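Side-chain contacts in beta-1,4-mannanase (Aplysia kurodai, PDB 3VUP), which probably hydrolyses the beta-1,4-linked mannose backbone of mannans as a digestive-fluid enzyme built on a TIM barrel: residues 15-20 against 336-341; 71-74 against 78-81; 121-126 against 201-206; 310-315 against 345-350. One frame throughout, in Å; residues are numbered along the deposited sequence.

Interaction 1 of 4, residues 15-20 against 336-341; sequences RVFLSG and TNIKDK. With SO4 (sulfate ion), chain E.
With CG1 of I338 turned between its backbone N and carbonyl carbon (chi1 68°) and CD1 extended beyond it, the end of this isoleucine reaches both F17 and S19. F17 holds its ring opposite its own backbone N (chi1 -179°), and S19 sets OG likewise; the two residues, two positions apart, both point toward segment 336-341. I338 CD1 comes 3.9 Å from F17 CE2, meeting the ring obliquely while the two side chains run roughly at right angles. The same methyl lies 3.6 Å from S19 OG, a van der Waals contact. This is packing at the outer wall of the TIM barrel: the start of strand 18-22, first of the eight parallel strands, and the residue before it meet the last part of helix 324-338, which follows the last strand, 318-322. The F17 ring also meets the ring of Y312 from helix 304-313, and N57 bonds to the F17 carbonyl and the S19 amide. A type I turn from I338 to K341 is closed by K341 N to I338 O at 3.0 Å. K341 NZ donates to O3 of a sulfate, probably from the crystallisation liquor, at 2.8 Å and weakly to O1.

Interaction 2 of 4, residues 71-74 against 78-81; sequences PAFN and FVTG
V79 places its CG2 methyl over one face of the F73 ring, 4.1 Å from the centroid and 29° off the ring normal, a CH-pi contact. The other branch of V79, CG1, turns to P71, whose CB lies 3.8 Å from it; these two side chains cross at about a right angle. P71 itself follows a cis peptide bond. Both valine branches are thus engaged on one side of a short antiparallel beta hairpin, strands 72-73 and 79-81, where F73 and V79 form a non-hydrogen-bonded pair. A72 CB projects to the other side, 3.4 Å from T80 OG1. Near the turn N74 and F78 run side by side, pointing the same way, with amide and ring planes 65° apart. N74 is gripped twice by F78: its N donates to F78 O at 2.8 Å, almost straight at the acceptor, and its OD1 receives F78 N at 3.0 Å. That second donor stands above the amide carbonyl plane, 46° out of it, and OD1 also accepts from Q76 N within the turn. Helix 130-147 packs against the hairpin through Y136 and A140 on P71, while K132 and S135 touch F78.

Interaction 3 of 4, residues 121-126 against 201-206; sequences NRLDGL and LRFLNW
The carbonyl oxygen of L126 is linked through water to R202 on the facing helix. Water 2 is the sound bridge: it donates to L126 O at 2.9 Å and accepts from R202 NE at 3.1 Å, lying at the edge of the guanidinium, in its plane. Water 1, 3.2 Å from L126 O, offers a second, looser and less certain link, accepting only weakly from NE, whose one proton it shares with water 2. A salt bridge from NH2 to D199, one turn earlier, further fixes the position of the guanidinium.

The same carbonyl borders the F203 ring: L126 O lies 3.7 Å from F203 CD1, at the ring edge and near its plane. F203 swings its ring opposite its own backbone N (chi1 176°), which carries it from helix 197-214 toward helix 122-128. There CE1 meets L126 CB at 3.9 Å, and CZ meets L123 CD1 at 3.8 Å. The L123 side chain comes to the ring obliquely, the two side chains crossing at about a right angle. R202 also lays its CG over one face of the W206 indole, 3.6 Å above the plane and offset toward the rim.

In the TIM barrel the contact joins the short helix 122-128, after strand 105-112, to helix 197-214 near the C-terminal ends of strands 105-112 and 157-161. M160 of strand 157-161 touches both L123 and F203, and W111 of strand 105-112 meets the F203 ring. Helix 130-147 adds Q130 beside R202 and W206, and helix 242-249 lies against L201, L204 and N205.

Interaction 4 of 4, residues 310-315 against 345-350; sequences YVYNHG and GKIPIS
The last turns of helix 304-313, carrying Y312, stand beside the irregular chain that includes G345 and I347, with the CA atoms of Y312 and G345 8.8 Å apart. This joins the helix leading into the final strand of the TIM barrel, 318-322, to the C-terminal tail that follows helix 324-338. On the helix side, N313 N reaches Y310 O and H314 N reaches V311 O only through weak bonds. On the tail side, G345 has positive phi (99°), at backbone angles that leave no room for a beta carbon beside the carbonyl oxygen before it.

Y312 spans the gap. Its CG lies opposite the backbone N (chi1 -168°), directing the ring at the tail, and OH donates to G345 O at 2.7 Å. The donor is tilted 25° from the carbonyl plane, while the acceptor sits at the edge of the phenol, in the plane of the ring. N344 N is hydrogen-bonded to the same hydroxyl, so this buried oxygen is held by two successive residues of the tail. Beside it, I347 CD1 touches Y312 CE1 at 4.3 Å, a loose apolar contact that meets the ring obliquely.

Within segment 310-315, the H314 ring lies over one face of the Y310 ring, with H314 ND1 3.3 Å above the phenol plane and over its centre. That same nitrogen, H314 ND1, donates to Y310 O at 2.7 Å.

In the fold
The four contacts form two clusters on opposite sides of the chain's centre. Interactions 1 and 4, centres about 4 Å apart, share one patch: K346 N and O pair with R15 O and F17 N at 2.9 and 3.1 Å, probable hydrogen bonds, and I347 CD1 lies 3.3 Å from I338 O. The sulfate held by K341 lies about 4 Å from the Y312 side chain. Interactions 2 and 3, centres about 14 Å apart, touch where R122 CD lies 3.5 Å from F73 CD2 and the L126 methyls approach F73 and V79. Between clusters, centres stand about 33 to 39 Å apart, with nearest atoms at least about 18 Å apart.

Interaction 1 of 4, residues 15-20 against 336-341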
loop_
_atom_site.group_PDB
_atom_site.type_symbol
_atom_site.label_atom_id
_atom_site.label_comp_id
_atom_site.label_asym_id
_atom_site.label_seq_id
_atom_site.Cartn_x
_atom_site.Cartn_y
_atom_site.Cartn_z
ATOM N N ARG A 15 2.157 -12.984 -17.411
ATOM C CA ARG A 15 1.580 -11.727 -16.970
ATOM C C ARG A 15 0.462 -12.036 -15.996
ATOM O O ARG A 15 -0.382 -12.891 -16.270
ATOM C CB ARG A 15 1.072 -10.931 -18.169
ATOM C CG ARG A 15 0.479 -9.582 -17.828
ATOM C CD ARG A 15 0.482 -8.686 -19.046
ATOM N NE ARG A 15 -0.646 -7.764 -19.057
ATOM C CZ ARG A 15 -0.915 -6.935 -20.060
ATOM N NH1 ARG A 15 -1.966 -6.133 -19.993
ATOM N NH2 ARG A 15 -0.129 -6.909 -21.127
ATOM N N VAL A 16 0.460 -11.338 -14.865
ATOM C CA VAL A 16 -0.506 -11.598 -13.806
ATOM C C VAL A 16 -1.270 -10.319 -13.471
ATOM O O VAL A 16 -0.682 -9.235 -13.434
ATOM C CB VAL A 16 0.192 -12.179 -12.530
ATOM C CG1 VAL A 16 1.256 -11.233 -12.003
ATOM C CG2 VAL A 16 -0.800 -12.511 -11.434
ATOM N N PHE A 17 -2.572 -10.459 -13.230
ATOM C CA PHE A 17 -3.400 -9.384 -12.703
ATOM C C PHE A 17 -3.585 -9.649 -11.217
ATOM O O PHE A 17 -3.913 -10.774 -10.832
ATOM C CB PHE A 17 -4.751 -9.364 -13.422
ATOM C CG PHE A 17 -5.678 -8.270 -12.961
ATOM C CD1 PHE A 17 -5.677 -7.017 -13.573
ATOM C CD2 PHE A 17 -6.559 -8.496 -11.914
ATOM C CE1 PHE A 17 -6.537 -6.010 -13.148
ATOM C CE2 PHE A 17 -7.419 -7.508 -11.488
ATOM C CZ PHE A 17 -7.414 -6.258 -12.111
ATOM N N LEU A 18 -3.364 -8.632 -10.386
ATOM C CA LEU A 18 -3.456 -8.813 -8.943
ATOM C C LEU A 18 -4.885 -8.573 -8.475
ATOM O O LEU A 18 -5.371 -7.443 -8.491
ATOM C CB LEU A 18 -2.493 -7.866 -8.227
ATOM C CG LEU A 18 -1.027 -7.982 -8.657
ATOM C CD1 LEU A 18 -0.185 -6.923 -7.979
ATOM C CD2 LEU A 18 -0.483 -9.356 -8.338
ATOM N N SER A 19 -5.559 -9.639 -8.059
ATOM C CA SER A 19 -6.963 -9.570 -7.687
ATOM C C SER A 19 -7.153 -10.025 -6.250
ATOM O O SER A 19 -6.736 -11.127 -5.885
ATOM C CB SER A 19 -7.771 -10.500 -8.591
ATOM O OG SER A 19 -9.119 -10.531 -8.168
ATOM N N GLY A 20 -7.789 -9.208 -5.422
ATOM C CA GLY A 20 -8.021 -9.635 -4.062
ATOM C C GLY A 20 -8.591 -8.509 -3.245
ATOM O O GLY A 20 -9.501 -7.793 -3.680
ATOM N N THR A 336 -14.500 -13.672 -7.495
ATOM C CA THR A 336 -14.826 -14.910 -8.192
ATOM C C THR A 336 -15.184 -14.657 -9.650
ATOM O O THR A 336 -14.795 -15.414 -10.536
ATOM C CB THR A 336 -15.971 -15.651 -7.477
ATOM O OG1 THR A 336 -15.524 -16.078 -6.183
ATOM C CG2 THR A 336 -16.413 -16.859 -8.274
ATOM N N ASN A 337 -15.910 -13.577 -9.914
ATOM C CA ASN A 337 -16.390 -13.340 -11.265
ATOM C C ASN A 337 -15.266 -13.133 -12.272
ATOM O O ASN A 337 -15.375 -13.557 -13.423
ATOM C CB ASN A 337 -17.355 -12.164 -11.303
ATOM C CG ASN A 337 -17.974 -11.986 -12.661
ATOM O OD1 ASN A 337 -17.555 -11.138 -13.442
ATOM N ND2 ASN A 337 -18.959 -12.816 -12.968
ATOM N N ILE A 338 -14.184 -12.494 -11.840
ATOM C CA ILE A 338 -13.102 -12.174 -12.767
ATOM C C ILE A 338 -11.978 -13.203 -12.784
ATOM O O ILE A 338 -11.044 -13.055 -13.555
ATOM C CB ILE A 338 -12.496 -10.755 -12.538
ATOM C CG1 ILE A 338 -11.750 -10.669 -11.204
ATOM C CG2 ILE A 338 -13.562 -9.669 -12.660
ATOM C CD1 ILE A 338 -10.815 -9.465 -11.120
ATOM N N LYS A 339 -12.074 -14.252 -11.966
ATOM C CA LYS A 339 -10.907 -15.097 -11.700
ATOM C C LYS A 339 -10.361 -15.819 -12.926
ATOM O O LYS A 339 -9.185 -16.177 -12.958
ATOM C CB LYS A 339 -11.168 -16.087 -10.563
ATOM C CG LYS A 339 -12.016 -17.279 -10.935
ATOM C CD LYS A 339 -12.226 -18.137 -9.701
ATOM C CE LYS A 339 -13.021 -19.380 -10.018
ATOM N NZ LYS A 339 -13.303 -20.199 -8.809
ATOM N N ASP A 340 -11.217 -16.027 -13.926
ATOM C CA ASP A 340 -10.842 -16.768 -15.120
ATOM C C ASP A 340 -10.531 -15.865 -16.318
ATOM O O ASP A 340 -10.324 -16.370 -17.422
ATOM C CB ASP A 340 -11.934 -17.787 -15.484
ATOM C CG ASP A 340 -13.292 -17.137 -15.744
ATOM O OD1 ASP A 340 -13.443 -15.918 -15.483
ATOM O OD2 ASP A 340 -14.213 -17.848 -16.205
ATOM N N LYS A 341 -10.482 -14.552 -16.110
ATOM C CA LYS A 341 -10.138 -13.638 -17.193
ATOM C C LYS A 341 -8.647 -13.672 -17.471
ATOM O O LYS A 341 -7.837 -13.798 -16.548
ATOM C CB LYS A 341 -10.571 -12.213 -16.864
ATOM C CG LYS A 341 -12.050 -12.078 -16.637
ATOM C CD LYS A 341 -12.538 -10.637 -16.512
ATOM C CE LYS A 341 -12.513 -9.895 -17.839
ATOM N NZ LYS A 341 -13.452 -10.494 -18.823
HETATM S S SO4 E . -11.147 -12.099 -21.027
HETATM O O1 SO4 E . -10.973 -10.673 -20.762
HETATM O O2 SO4 E . -9.864 -12.793 -20.941
HETATM O O3 SO4 E . -12.102 -12.654 -20.077
HETATM O O4 SO4 E . -11.682 -12.233 -22.384
#

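Interaction 2 of 4, residues 71-74 against 78-81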
loop_
_atom_site.group_PDB
_atom_site.type_symbol
_atom_site.label_atom_id
_atom_site.label_comp_id
_atom_site.label_asym_id
_atom_site.label_seq_id
_atom_site.Cartn_x
_atom_site.Cartn_y
_atom_site.Cartn_z
ATOM N N PRO A 71 6.912 -0.481 15.120
ATOM C CA PRO A 71 8.121 -1.009 15.760
ATOM C C PRO A 71 8.172 -0.551 17.220
ATOM O O PRO A 71 7.273 0.162 17.670
ATOM C CB PRO A 71 9.238 -0.347 14.955
ATOM C CG PRO A 71 8.654 0.978 14.588
ATOM C CD PRO A 71 7.211 0.683 14.268
ATOM N N ALA A 72 9.193 -0.978 17.954
ATOM C CA ALA A 72 9.365 -0.542 19.333
ATOM C C ALA A 72 10.076 0.806 19.370
ATOM O O ALA A 72 11.109 0.986 18.718
ATOM C CB ALA A 72 10.153 -1.578 20.108
ATOM N N PHE A 73 9.523 1.743 20.140
ATOM C CA PHE A 73 10.102 3.076 20.294
ATOM C C PHE A 73 10.564 3.279 21.726
ATOM O O PHE A 73 9.923 2.790 22.658
ATOM C CB PHE A 73 9.055 4.158 20.016
ATOM C CG PHE A 73 8.598 4.237 18.591
ATOM C CD1 PHE A 73 9.134 5.181 17.728
ATOM C CD2 PHE A 73 7.608 3.392 18.122
ATOM C CE1 PHE A 73 8.700 5.273 16.418
ATOM C CE2 PHE A 73 7.161 3.481 16.814
ATOM C CZ PHE A 73 7.710 4.416 15.961
ATOM N N ASN A 74 11.652 4.023 21.914
ATOM C CA ASN A 74 11.979 4.489 23.253
ATOM C C ASN A 74 11.200 5.762 23.572
ATOM O O ASN A 74 10.478 6.286 22.720
ATOM C CB ASN A 74 13.495 4.639 23.478
ATOM C CG ASN A 74 14.136 5.749 22.647
ATOM O OD1 ASN A 74 13.486 6.696 22.204
ATOM N ND2 ASN A 74 15.447 5.643 22.467
ATOM N N PHE A 78 12.917 7.348 19.281
ATOM C CA PHE A 78 13.811 6.575 18.424
ATOM C C PHE A 78 13.394 5.119 18.461
ATOM O O PHE A 78 12.895 4.634 19.472
ATOM C CB PHE A 78 15.265 6.718 18.869
ATOM C CG PHE A 78 15.830 8.086 18.630
ATOM C CD1 PHE A 78 16.578 8.355 17.497
ATOM C CD2 PHE A 78 15.597 9.110 19.530
ATOM C CE1 PHE A 78 17.091 9.617 17.272
ATOM C CE2 PHE A 78 16.107 10.375 19.310
ATOM C CZ PHE A 78 16.854 10.627 18.180
ATOM N N VAL A 79 13.592 4.419 17.352
ATOM C CA VAL A 79 13.223 3.015 17.265
ATOM C C VAL A 79 14.328 2.127 17.834
ATOM O O VAL A 79 15.506 2.319 17.523
ATOM C CB VAL A 79 12.891 2.636 15.808
ATOM C CG1 VAL A 79 12.693 1.137 15.661
ATOM C CG2 VAL A 79 11.659 3.399 15.356
ATOM N N THR A 80 13.941 1.167 18.675
ATOM C CA THR A 80 14.900 0.258 19.296
ATOM C C THR A 80 14.985 -1.106 18.631
ATOM O O THR A 80 15.985 -1.806 18.776
ATOM C CB THR A 80 14.599 0.044 20.796
ATOM O OG1 THR A 80 13.310 -0.567 20.953
ATOM C CG2 THR A 80 14.625 1.365 21.534
ATOM N N GLY A 81 13.934 -1.488 17.915
ATOM C CA GLY A 81 13.886 -2.796 17.292
ATOM C C GLY A 81 12.529 -3.021 16.659
ATOM O O GLY A 81 11.655 -2.156 16.735
#

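Interaction 3 of 4, residues 121-126 against 201-206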
loop_
_atom_site.group_PDB
_atom_site.type_symbol
_atom_site.label_atom_id
_atom_site.label_comp_id
_atom_site.label_asym_id
_atom_site.label_seq_id
_atom_site.Cartn_x
_atom_site.Cartn_y
_atom_site.Cartn_z
ATOM N N ASN A 121 3.424 10.769 19.280
ATOM C CA ASN A 121 4.007 11.409 18.097
ATOM C C ASN A 121 5.137 10.591 17.490
ATOM O O ASN A 121 6.145 11.121 17.018
ATOM C CB ASN A 121 4.482 12.819 18.439
ATOM C CG ASN A 121 3.382 13.665 19.050
ATOM O OD1 ASN A 121 2.260 13.711 18.538
ATOM N ND2 ASN A 121 3.689 14.327 20.157
ATOM N N ARG A 122 4.945 9.283 17.515
ATOM C CA ARG A 122 5.953 8.335 17.081
ATOM C C ARG A 122 6.131 8.340 15.563
ATOM O O ARG A 122 7.255 8.427 15.062
ATOM C CB ARG A 122 5.576 6.930 17.541
ATOM C CG ARG A 122 5.681 6.741 19.032
ATOM C CD ARG A 122 5.113 5.412 19.467
ATOM N NE ARG A 122 5.196 5.273 20.916
ATOM C CZ ARG A 122 4.564 4.344 21.624
ATOM N NH1 ARG A 122 3.792 3.453 21.022
ATOM N NH2 ARG A 122 4.706 4.310 22.941
ATOM N N LEU A 123 5.022 8.287 14.834
ATOM C CA LEU A 123 5.091 8.405 13.385
ATOM C C LEU A 123 5.557 9.802 12.989
ATOM O O LEU A 123 6.395 9.955 12.101
ATOM C CB LEU A 123 3.737 8.083 12.750
ATOM C CG LEU A 123 3.612 8.299 11.241
ATOM C CD1 LEU A 123 4.687 7.525 10.484
ATOM C CD2 LEU A 123 2.216 7.912 10.747
ATOM N N ASP A 124 5.031 10.814 13.674
ATOM C CA ASP A 124 5.388 12.196 13.413
ATOM C C ASP A 124 6.908 12.408 13.446
ATOM O O ASP A 124 7.473 13.071 12.566
ATOM C CB ASP A 124 4.690 13.079 14.440
ATOM C CG ASP A 124 4.903 14.556 14.185
ATOM O OD1 ASP A 124 4.290 15.088 13.238
ATOM O OD2 ASP A 124 5.662 15.193 14.946
ATOM N N GLY A 125 7.570 11.821 14.440
ATOM C CA GLY A 125 9.011 11.957 14.569
ATOM C C GLY A 125 9.793 11.311 13.438
ATOM O O GLY A 125 10.850 11.810 13.042
ATOM N N LEU A 126 9.292 10.194 12.918
ATOM C CA LEU A 126 9.951 9.549 11.789
ATOM C C LEU A 126 9.835 10.387 10.520
ATOM O O LEU A 126 10.733 10.383 9.675
ATOM C CB LEU A 126 9.360 8.165 11.536
ATOM C CG LEU A 126 9.441 7.165 12.683
ATOM C CD1 LEU A 126 8.922 5.821 12.199
ATOM C CD2 LEU A 126 10.864 7.038 13.210
ATOM N N LEU A 201 8.344 12.919 1.275
ATOM C CA LEU A 201 9.073 12.288 0.184
ATOM C C LEU A 201 10.413 11.721 0.653
ATOM O O LEU A 201 10.841 10.675 0.162
ATOM C CB LEU A 201 9.219 13.224 -1.014
ATOM C CG LEU A 201 7.913 13.591 -1.714
ATOM C CD1 LEU A 201 8.181 14.661 -2.760
ATOM C CD2 LEU A 201 7.254 12.357 -2.327
ATOM N N ARG A 202 11.080 12.395 1.586
ATOM C CA ARG A 202 12.286 11.830 2.169
ATOM C C ARG A 202 11.945 10.534 2.899
ATOM O O ARG A 202 12.632 9.525 2.754
ATOM C CB ARG A 202 12.950 12.813 3.130
ATOM C CG ARG A 202 14.119 12.196 3.877
ATOM C CD ARG A 202 14.744 13.153 4.884
ATOM N NE ARG A 202 13.837 13.486 5.980
ATOM C CZ ARG A 202 13.272 14.676 6.142
ATOM N NH1 ARG A 202 13.512 15.654 5.278
ATOM N NH2 ARG A 202 12.462 14.886 7.169
ATOM N N PHE A 203 10.882 10.574 3.693
ATOM C CA PHE A 203 10.394 9.424 4.451
ATOM C C PHE A 203 10.175 8.228 3.530
ATOM O O PHE A 203 10.604 7.112 3.832
ATOM C CB PHE A 203 9.104 9.872 5.157
ATOM C CG PHE A 203 8.363 8.804 5.929
ATOM C CD1 PHE A 203 8.752 8.438 7.211
ATOM C CD2 PHE A 203 7.197 8.266 5.415
ATOM C CE1 PHE A 203 8.019 7.502 7.936
ATOM C CE2 PHE A 203 6.467 7.333 6.128
ATOM C CZ PHE A 203 6.872 6.952 7.388
ATOM N N LEU A 204 9.528 8.476 2.398
ATOM C CA LEU A 204 9.269 7.423 1.428
ATOM C C LEU A 204 10.538 6.972 0.694
ATOM O O LEU A 204 10.804 5.775 0.577
ATOM C CB LEU A 204 8.184 7.874 0.447
ATOM C CG LEU A 204 6.809 8.180 1.062
ATOM C CD1 LEU A 204 5.904 8.865 0.048
ATOM C CD2 LEU A 204 6.148 6.919 1.595
ATOM N N ASN A 205 11.327 7.928 0.218
ATOM C CA ASN A 205 12.558 7.616 -0.508
ATOM C C ASN A 205 13.503 6.771 0.334
ATOM O O ASN A 205 14.048 5.774 -0.143
ATOM C CB ASN A 205 13.238 8.920 -0.943
ATOM C CG ASN A 205 14.600 8.710 -1.596
ATOM O OD1 ASN A 205 15.634 9.071 -1.036
ATOM N ND2 ASN A 205 14.605 8.143 -2.795
ATOM N N TRP A 206 13.713 7.162 1.588
ATOM C CA TRP A 206 14.681 6.438 2.410
ATOM C C TRP A 206 14.220 5.014 2.694
ATOM O O TRP A 206 15.021 4.082 2.686
ATOM C CB TRP A 206 14.970 7.181 3.713
ATOM C CG TRP A 206 15.822 8.413 3.546
ATOM C CD1 TRP A 206 16.128 9.071 2.379
ATOM C CD2 TRP A 206 16.491 9.126 4.593
ATOM N NE1 TRP A 206 16.939 10.149 2.646
ATOM C CE2 TRP A 206 17.174 10.208 3.995
ATOM C CE3 TRP A 206 16.571 8.960 5.979
ATOM C CZ2 TRP A 206 17.928 11.117 4.740
ATOM C CZ3 TRP A 206 17.315 9.862 6.712
ATOM C CH2 TRP A 206 17.988 10.926 6.091
HETATM O O HOH W 1 11.425 11.782 6.832
HETATM O O HOH W 2 12.803 12.114 8.569
#

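Interaction 4 of 4, residues 310-315 against 345-350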
loop_
_atom_site.group_PDB
_atom_site.type_symbol
_atom_site.label_atom_id
_atom_site.label_comp_id
_atom_site.label_asym_id
_atom_site.label_seq_id
_atom_site.Cartn_x
_atom_site.Cartn_y
_atom_site.Cartn_z
ATOM N N TYR A 310 -14.639 -3.584 -14.089
ATOM C CA TYR A 310 -14.221 -2.288 -14.607
ATOM C C TYR A 310 -12.704 -2.150 -14.510
ATOM O O TYR A 310 -12.035 -1.769 -15.470
ATOM C CB TYR A 310 -14.914 -1.129 -13.876
ATOM C CG TYR A 310 -14.604 0.184 -14.540
ATOM C CD1 TYR A 310 -13.407 0.839 -14.295
ATOM C CD2 TYR A 310 -15.473 0.741 -15.469
ATOM C CE1 TYR A 310 -13.089 2.007 -14.945
ATOM C CE2 TYR A 310 -15.169 1.927 -16.118
ATOM C CZ TYR A 310 -13.970 2.552 -15.855
ATOM O OH TYR A 310 -13.676 3.722 -16.511
ATOM N N VAL A 311 -12.154 -2.447 -13.340
ATOM C CA VAL A 311 -10.721 -2.301 -13.152
ATOM C C VAL A 311 -9.966 -3.192 -14.141
ATOM O O VAL A 311 -9.040 -2.743 -14.820
ATOM C CB VAL A 311 -10.300 -2.617 -11.700
ATOM C CG1 VAL A 311 -8.806 -2.535 -11.558
ATOM C CG2 VAL A 311 -10.971 -1.666 -10.720
ATOM N N TYR A 312 -10.400 -4.442 -14.246
ATOM C CA TYR A 312 -9.745 -5.396 -15.126
ATOM C C TYR A 312 -9.770 -4.935 -16.587
ATOM O O TYR A 312 -8.796 -5.113 -17.320
ATOM C CB TYR A 312 -10.405 -6.779 -14.994
ATOM C CG TYR A 312 -9.586 -7.861 -15.660
ATOM C CD1 TYR A 312 -8.635 -8.585 -14.943
ATOM C CD2 TYR A 312 -9.733 -8.134 -17.016
ATOM C CE1 TYR A 312 -7.858 -9.549 -15.559
ATOM C CE2 TYR A 312 -8.964 -9.092 -17.632
ATOM C CZ TYR A 312 -8.026 -9.793 -16.903
ATOM O OH TYR A 312 -7.247 -10.744 -17.528
ATOM N N ASN A 313 -10.894 -4.346 -16.991
ATOM C CA ASN A 313 -11.152 -3.980 -18.382
ATOM C C ASN A 313 -10.624 -2.612 -18.794
ATOM O O ASN A 313 -10.757 -2.241 -19.962
ATOM C CB ASN A 313 -12.656 -4.018 -18.681
ATOM C CG ASN A 313 -13.220 -5.420 -18.703
ATOM O OD1 ASN A 313 -12.519 -6.384 -19.013
ATOM N ND2 ASN A 313 -14.500 -5.539 -18.385
ATOM N N HIS A 314 -10.036 -1.862 -17.857
ATOM C CA HIS A 314 -9.577 -0.509 -18.156
ATOM C C HIS A 314 -8.091 -0.286 -17.938
ATOM O O HIS A 314 -7.661 0.816 -17.614
ATOM C CB HIS A 314 -10.434 0.534 -17.439
ATOM C CG HIS A 314 -11.821 0.599 -17.981
ATOM N ND1 HIS A 314 -12.791 -0.312 -17.626
ATOM C CD2 HIS A 314 -12.385 1.412 -18.902
ATOM C CE1 HIS A 314 -13.901 -0.046 -18.288
ATOM N NE2 HIS A 314 -13.685 1.001 -19.062
ATOM N N GLY A 315 -7.303 -1.336 -18.146
ATOM C CA GLY A 315 -5.860 -1.185 -18.259
ATOM C C GLY A 315 -5.103 -1.166 -16.949
ATOM O O GLY A 315 -3.874 -1.057 -16.948
ATOM N N GLY A 345 -3.894 -10.146 -18.098
ATOM C CA GLY A 345 -3.181 -10.902 -17.085
ATOM C C GLY A 345 -3.994 -12.033 -16.486
ATOM O O GLY A 345 -5.200 -11.911 -16.284
ATOM N N LYS A 346 -3.315 -13.136 -16.196
ATOM C CA LYS A 346 -3.935 -14.286 -15.566
ATOM C C LYS A 346 -3.966 -14.094 -14.051
ATOM O O LYS A 346 -3.085 -13.460 -13.476
ATOM C CB LYS A 346 -3.133 -15.530 -15.938
ATOM C CG LYS A 346 -3.602 -16.830 -15.329
ATOM C CD LYS A 346 -2.613 -17.939 -15.641
ATOM C CE LYS A 346 -3.050 -19.247 -15.018
ATOM N NZ LYS A 346 -2.092 -20.330 -15.366
ATOM N N ILE A 347 -4.981 -14.654 -13.410
ATOM C CA ILE A 347 -5.162 -14.480 -11.976
ATOM C C ILE A 347 -4.682 -15.664 -11.118
ATOM O O ILE A 347 -3.956 -15.445 -10.156
ATOM C CB ILE A 347 -6.603 -14.004 -11.643
ATOM C CG1 ILE A 347 -6.792 -12.563 -12.142
ATOM C CG2 ILE A 347 -6.879 -14.114 -10.155
ATOM C CD1 ILE A 347 -8.220 -12.082 -12.154
ATOM N N PRO A 348 -5.047 -16.915 -11.467
ATOM C CA PRO A 348 -4.577 -18.016 -10.617
ATOM C C PRO A 348 -3.059 -18.109 -10.596
ATOM O O PRO A 348 -2.403 -17.965 -11.633
ATOM C CB PRO A 348 -5.175 -19.254 -11.293
ATOM C CG PRO A 348 -6.395 -18.744 -11.971
ATOM C CD PRO A 348 -6.022 -17.380 -12.469
ATOM N N ILE A 349 -2.513 -18.345 -9.411
ATOM C CA ILE A 349 -1.077 -18.470 -9.238
ATOM C C ILE A 349 -0.753 -19.700 -8.412
ATOM O O ILE A 349 -1.612 -20.264 -7.729
ATOM C CB ILE A 349 -0.451 -17.219 -8.567
ATOM C CG1 ILE A 349 -0.982 -17.024 -7.146
ATOM C CG2 ILE A 349 -0.681 -15.975 -9.425
ATOM C CD1 ILE A 349 -0.269 -15.926 -6.383
ATOM N N SER A 350 0.502 -20.115 -8.501
ATOM C CA SER A 350 0.995 -21.244 -7.738
ATOM C C SER A 350 2.327 -20.850 -7.117
ATOM O O SER A 350 3.283 -20.537 -7.831
ATOM C CB SER A 350 1.169 -22.455 -8.652
ATOM O OG SER A 350 1.580 -23.600 -7.925
#